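Local coordinates for uncharacterized protein TCIL3000_10_9440 (Trypanosoma congolense, PDB 5KMX), which is an insect-stage surface antigen of unknown function whose bilobed ectodomain, the part described here, has been put forward as a putative sensor, at residues N37-R42 with Y57-L62; P90-R95 with K150-L155. All coordinates share one frame; numbering follows the deposited sequence.

Interaction 1 of 2, residues N37-R42 with Y57-L62; sequences NASVRR and YTEATL
A beta hairpin formed by strands 36-45 and 53-63 contains this contact, in which R41 and S39 pair with Y57 and E59. Four backbone hydrogen bonds establish the antiparallel register: S39 and E59 bond to each other in both directions, as do R41 and Y57, while V40 and T58 form the non-hydrogen-bonded pair between them. The shortest bond runs from R41 N to Y57 O at 2.6 Å, with an N-H...O angle of 170°. At V40 and T58 the strands draw in to 4.0 Å between CA atoms.

The face bearing S39, R41, Y57 and E59 carries the side-chain evidence. R41 CB sits over one face of the Y57 ring, offset toward its rim, in a CH-pi contact 4.2 Å from the centroid; R201 makes a cation-pi contact with the same ring. Beyond CB the arginine chain bends at chi2 (-78°), which brings the guanidinium across to E59, the two groups' planes 30° apart. E59 OE2 is hydrogen-bonded to N199 of strand 197-204, so the two carboxylate oxygens serve different strands. On the face of V40 and T58, T58 OG1 lies 3.3 Å from A38 CB and is hydrogen-bonded to W29 O. The R41 NH1 to E59 OE1 salt bridge, 3.0 Å long, is purely electrostatic: the oxygen lies over the guanidinium face, with no N-H pointing at it.

Interaction 2 of 2, residues P90-R95 with K150-L155; sequences PLRVKR and KQNVYL. With SO4 (sulfate ion), chain G.
At one end of this contact R95 bridges Q151 and a sulfate ion, probably from the crystallisation liquor. R95 NH1 donates to Q151 OE1 at 2.7 Å, and NH2 donates to sulfate O4 at 2.9 Å. Both acceptors lie at the guanidinium edge, near its plane, so the two bonds together restrict its rotation. Q151 reaches the arginine because its CG is anti to the backbone N (chi1 -163°) and the chain stays extended beyond it; the amide plane is turned 52° from the guanidinium. K97 NZ is a second donor to the sulfate.

These residues belong to two antiparallel strands, 85-100 and 145-165, of the large mixed sheet. V93 and V153 bond to each other in both directions, the V153 N to V93 O bond being almost straight (177°). Their CG2 methyls touch at 3.6 Å on the R95 face, where Y190 of strand 189-191 packs against both valines.

On the other face R92, K94, N152 and Y154 gather. R92 lies alongside Y154, with its CG 3.6 Å from Y154 CE2; its chain runs extended through CD, which comes 3.5 Å from N152 OD1, and bends only beyond that, at chi3. From the other flank of that amide oxygen, K94 CE approaches OD1 to 3.3 Å. At the far end, L155 N donates to L91 O at 2.9 Å.

In the fold
Interactions 1 and 2 are two antiparallel strand pairings in one branched mixed sheet, with centres 24 Å apart and nearest atoms about 8 Å apart, so neither touches the other. Along the chain they follow in series: the hairpin of interaction 1 closes before 90-95 begins. Strand 197-204 connects them through the sheet, pairing antiparallel with strand 53-63 and parallel with strand 145-165. Their sequence separations differ, 14 residues lying between the segments of interaction 1 and 54 between those of interaction 2. The R95-bound sulfate belongs to interaction 2; another sulfate lies about 4 Å from the P90 side chain. A bound peptide also meets interaction 2, backbone hydrogen-bonded to K94 and packed against V93 and R95.

Interaction 1 of 2, residues N37-R42 with Y57-L62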
# COMPACT_ATOMS: atom_id res chain seq x y z
N ASN A 37 11.03 -15.24 10.10
CA ASN A 37 12.23 -14.92 9.34
C ASN A 37 11.88 -14.16 8.06
O ASN A 37 10.87 -14.44 7.42
CB ASN A 37 13.00 -16.19 8.99
CG ASN A 37 13.58 -16.88 10.21
OD1 ASN A 37 13.97 -16.23 11.18
ND2 ASN A 37 13.63 -18.21 10.17
N ALA A 38 12.74 -13.21 7.69
CA ALA A 38 12.52 -12.40 6.50
C ALA A 38 13.20 -13.02 5.28
O ALA A 38 14.24 -13.67 5.41
CB ALA A 38 13.02 -10.99 6.72
N SER A 39 12.61 -12.81 4.11
CA SER A 39 13.16 -13.30 2.85
C SER A 39 13.22 -12.19 1.82
O SER A 39 12.20 -11.55 1.53
CB SER A 39 12.34 -14.47 2.31
OG SER A 39 12.40 -15.58 3.19
N VAL A 40 14.40 -11.95 1.27
CA VAL A 40 14.57 -10.95 0.23
C VAL A 40 13.98 -11.45 -1.08
O VAL A 40 14.26 -12.58 -1.50
CB VAL A 40 16.05 -10.58 0.01
CG1 VAL A 40 16.18 -9.53 -1.08
CG2 VAL A 40 16.67 -10.09 1.31
N ARG A 41 13.17 -10.61 -1.72
CA ARG A 41 12.49 -10.97 -2.96
C ARG A 41 12.84 -10.00 -4.08
O ARG A 41 12.49 -8.83 -4.02
CB ARG A 41 10.98 -11.01 -2.75
CG ARG A 41 10.51 -12.11 -1.82
CD ARG A 41 10.47 -13.46 -2.53
NE ARG A 41 10.43 -14.57 -1.60
CZ ARG A 41 9.34 -14.98 -0.96
NH1 ARG A 41 8.18 -14.36 -1.14
NH2 ARG A 41 9.40 -16.01 -0.13
N ARG A 42 13.54 -10.51 -5.09
CA ARG A 42 13.83 -9.73 -6.29
C ARG A 42 12.79 -10.05 -7.35
O ARG A 42 12.71 -11.17 -7.84
CB ARG A 42 15.24 -10.04 -6.80
CG ARG A 42 15.70 -9.16 -7.95
CD ARG A 42 15.38 -9.77 -9.31
NE ARG A 42 15.70 -8.87 -10.41
CZ ARG A 42 15.34 -9.07 -11.67
NH1 ARG A 42 14.63 -10.15 -12.00
NH2 ARG A 42 15.67 -8.19 -12.61
N TYR A 57 12.69 -6.14 -2.30
CA TYR A 57 12.24 -5.91 -0.94
C TYR A 57 12.40 -7.18 -0.12
O TYR A 57 12.52 -8.27 -0.67
CB TYR A 57 10.78 -5.46 -0.93
CG TYR A 57 9.83 -6.48 -1.53
CD1 TYR A 57 9.31 -7.51 -0.77
CD2 TYR A 57 9.45 -6.40 -2.87
CE1 TYR A 57 8.45 -8.44 -1.31
CE2 TYR A 57 8.58 -7.32 -3.42
CZ TYR A 57 8.08 -8.34 -2.63
OH TYR A 57 7.22 -9.27 -3.18
N THR A 58 12.42 -7.03 1.20
CA THR A 58 12.44 -8.18 2.11
C THR A 58 11.05 -8.30 2.74
O THR A 58 10.39 -7.29 2.99
CB THR A 58 13.52 -8.03 3.20
OG1 THR A 58 13.62 -9.25 3.95
CG2 THR A 58 13.21 -6.87 4.13
N GLU A 59 10.61 -9.53 2.98
CA GLU A 59 9.23 -9.76 3.41
C GLU A 59 9.05 -10.97 4.32
O GLU A 59 9.95 -11.79 4.47
CB GLU A 59 8.32 -9.91 2.18
CG GLU A 59 8.65 -11.11 1.28
CD GLU A 59 8.14 -12.44 1.83
OE1 GLU A 59 8.83 -13.46 1.66
OE2 GLU A 59 7.04 -12.46 2.42
N ALA A 60 7.87 -11.06 4.91
CA ALA A 60 7.47 -12.21 5.70
C ALA A 60 5.95 -12.22 5.84
O ALA A 60 5.30 -11.20 5.63
CB ALA A 60 8.13 -12.17 7.07
N THR A 61 5.40 -13.38 6.19
CA THR A 61 3.97 -13.51 6.43
C THR A 61 3.71 -13.60 7.93
O THR A 61 4.11 -14.57 8.57
CB THR A 61 3.39 -14.75 5.73
OG1 THR A 61 3.56 -14.64 4.31
CG2 THR A 61 1.90 -14.90 6.03
N LEU A 62 3.05 -12.58 8.47
CA LEU A 62 2.76 -12.53 9.90
C LEU A 62 1.36 -13.06 10.21
O LEU A 62 0.38 -12.55 9.67
CB LEU A 62 2.89 -11.10 10.42
CG LEU A 62 4.25 -10.71 10.99
CD1 LEU A 62 5.36 -10.96 9.97
CD2 LEU A 62 4.25 -9.25 11.44

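Interaction 2 of 2, residues P90-R95 with K150-L155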
# COMPACT_ATOMS: atom_id res chain seq x y z
N PRO A 90 -3.64 0.01 12.12
CA PRO A 90 -4.99 -0.50 12.38
C PRO A 90 -5.37 -1.62 11.42
O PRO A 90 -5.09 -1.53 10.23
CB PRO A 90 -5.87 0.73 12.18
CG PRO A 90 -5.09 1.63 11.29
CD PRO A 90 -3.65 1.41 11.65
N LEU A 91 -6.01 -2.66 11.94
CA LEU A 91 -6.44 -3.78 11.12
C LEU A 91 -7.58 -3.36 10.20
O LEU A 91 -7.76 -3.92 9.13
CB LEU A 91 -6.88 -4.96 11.99
CG LEU A 91 -5.79 -5.67 12.78
CD1 LEU A 91 -6.41 -6.66 13.75
CD2 LEU A 91 -4.81 -6.37 11.86
N ARG A 92 -8.35 -2.37 10.65
CA ARG A 92 -9.54 -1.92 9.93
C ARG A 92 -9.49 -0.42 9.65
O ARG A 92 -9.17 0.38 10.54
CB ARG A 92 -10.80 -2.25 10.72
CG ARG A 92 -12.10 -2.09 9.95
CD ARG A 92 -13.28 -1.96 10.89
NE ARG A 92 -13.24 -0.69 11.61
CZ ARG A 92 -14.00 -0.39 12.65
NH1 ARG A 92 -14.87 -1.27 13.13
NH2 ARG A 92 -13.89 0.80 13.23
N VAL A 93 -9.80 -0.04 8.42
CA VAL A 93 -9.95 1.36 8.05
C VAL A 93 -11.16 1.51 7.13
O VAL A 93 -11.77 0.52 6.72
CB VAL A 93 -8.69 1.92 7.35
CG1 VAL A 93 -7.48 1.78 8.25
CG2 VAL A 93 -8.46 1.20 6.02
N LYS A 94 -11.51 2.76 6.81
CA LYS A 94 -12.66 3.05 5.97
C LYS A 94 -12.25 3.38 4.54
O LYS A 94 -11.22 4.01 4.31
CB LYS A 94 -13.47 4.21 6.56
CG LYS A 94 -14.24 3.85 7.82
CD LYS A 94 -15.55 3.15 7.50
CE LYS A 94 -16.31 2.77 8.76
NZ LYS A 94 -17.68 2.26 8.45
N ARG A 95 -13.07 2.94 3.58
CA ARG A 95 -12.84 3.20 2.16
C ARG A 95 -14.02 3.98 1.60
O ARG A 95 -15.14 3.47 1.55
CB ARG A 95 -12.65 1.88 1.41
CG ARG A 95 -12.43 2.01 -0.09
CD ARG A 95 -13.05 0.83 -0.83
NE ARG A 95 -12.66 0.77 -2.24
CZ ARG A 95 -13.26 0.02 -3.15
NH1 ARG A 95 -14.30 -0.74 -2.82
NH2 ARG A 95 -12.83 0.03 -4.40
N LYS A 150 -19.25 4.29 2.25
CA LYS A 150 -18.20 4.09 3.25
C LYS A 150 -18.08 2.61 3.57
O LYS A 150 -18.99 2.01 4.15
CB LYS A 150 -18.48 4.90 4.52
CG LYS A 150 -17.84 6.28 4.51
CD LYS A 150 -17.77 6.86 5.91
CE LYS A 150 -16.88 8.09 5.95
NZ LYS A 150 -16.54 8.50 7.34
N GLN A 151 -16.96 2.03 3.17
CA GLN A 151 -16.76 0.58 3.22
C GLN A 151 -15.69 0.19 4.22
O GLN A 151 -14.65 0.85 4.32
CB GLN A 151 -16.39 0.08 1.82
CG GLN A 151 -16.56 -1.41 1.61
CD GLN A 151 -16.16 -1.83 0.21
OE1 GLN A 151 -15.97 -0.99 -0.67
NE2 GLN A 151 -16.02 -3.14 -0.01
N ASN A 152 -15.94 -0.87 4.97
CA ASN A 152 -14.94 -1.43 5.87
C ASN A 152 -13.98 -2.34 5.10
O ASN A 152 -14.41 -3.29 4.45
CB ASN A 152 -15.60 -2.21 7.00
CG ASN A 152 -16.17 -1.30 8.08
OD1 ASN A 152 -15.48 -0.42 8.59
ND2 ASN A 152 -17.43 -1.52 8.43
N VAL A 153 -12.69 -2.03 5.19
CA VAL A 153 -11.66 -2.84 4.55
C VAL A 153 -10.59 -3.20 5.58
O VAL A 153 -10.39 -2.47 6.55
CB VAL A 153 -11.02 -2.11 3.36
CG1 VAL A 153 -12.03 -1.96 2.23
CG2 VAL A 153 -10.48 -0.75 3.78
N TYR A 154 -9.90 -4.32 5.35
CA TYR A 154 -9.05 -4.92 6.37
C TYR A 154 -7.65 -5.24 5.87
O TYR A 154 -7.47 -5.67 4.73
CB TYR A 154 -9.72 -6.18 6.92
CG TYR A 154 -11.18 -5.98 7.24
CD1 TYR A 154 -12.15 -6.18 6.27
CD2 TYR A 154 -11.58 -5.59 8.51
CE1 TYR A 154 -13.49 -5.99 6.55
CE2 TYR A 154 -12.92 -5.41 8.80
CZ TYR A 154 -13.87 -5.61 7.82
OH TYR A 154 -15.20 -5.43 8.11
N LEU A 155 -6.66 -5.04 6.74
CA LEU A 155 -5.25 -5.12 6.37
C LEU A 155 -4.85 -6.51 5.87
O LEU A 155 -5.09 -7.52 6.54
CB LEU A 155 -4.38 -4.73 7.56
CG LEU A 155 -2.88 -4.55 7.30
CD1 LEU A 155 -2.62 -3.36 6.39
CD2 LEU A 155 -2.14 -4.40 8.62
S SO4 G . -9.91 1.84 -6.35
O1 SO4 G . -8.64 1.50 -6.99
O2 SO4 G . -10.98 1.81 -7.35
O3 SO4 G . -9.82 3.17 -5.77
O4 SO4 G . -10.20 0.86 -5.30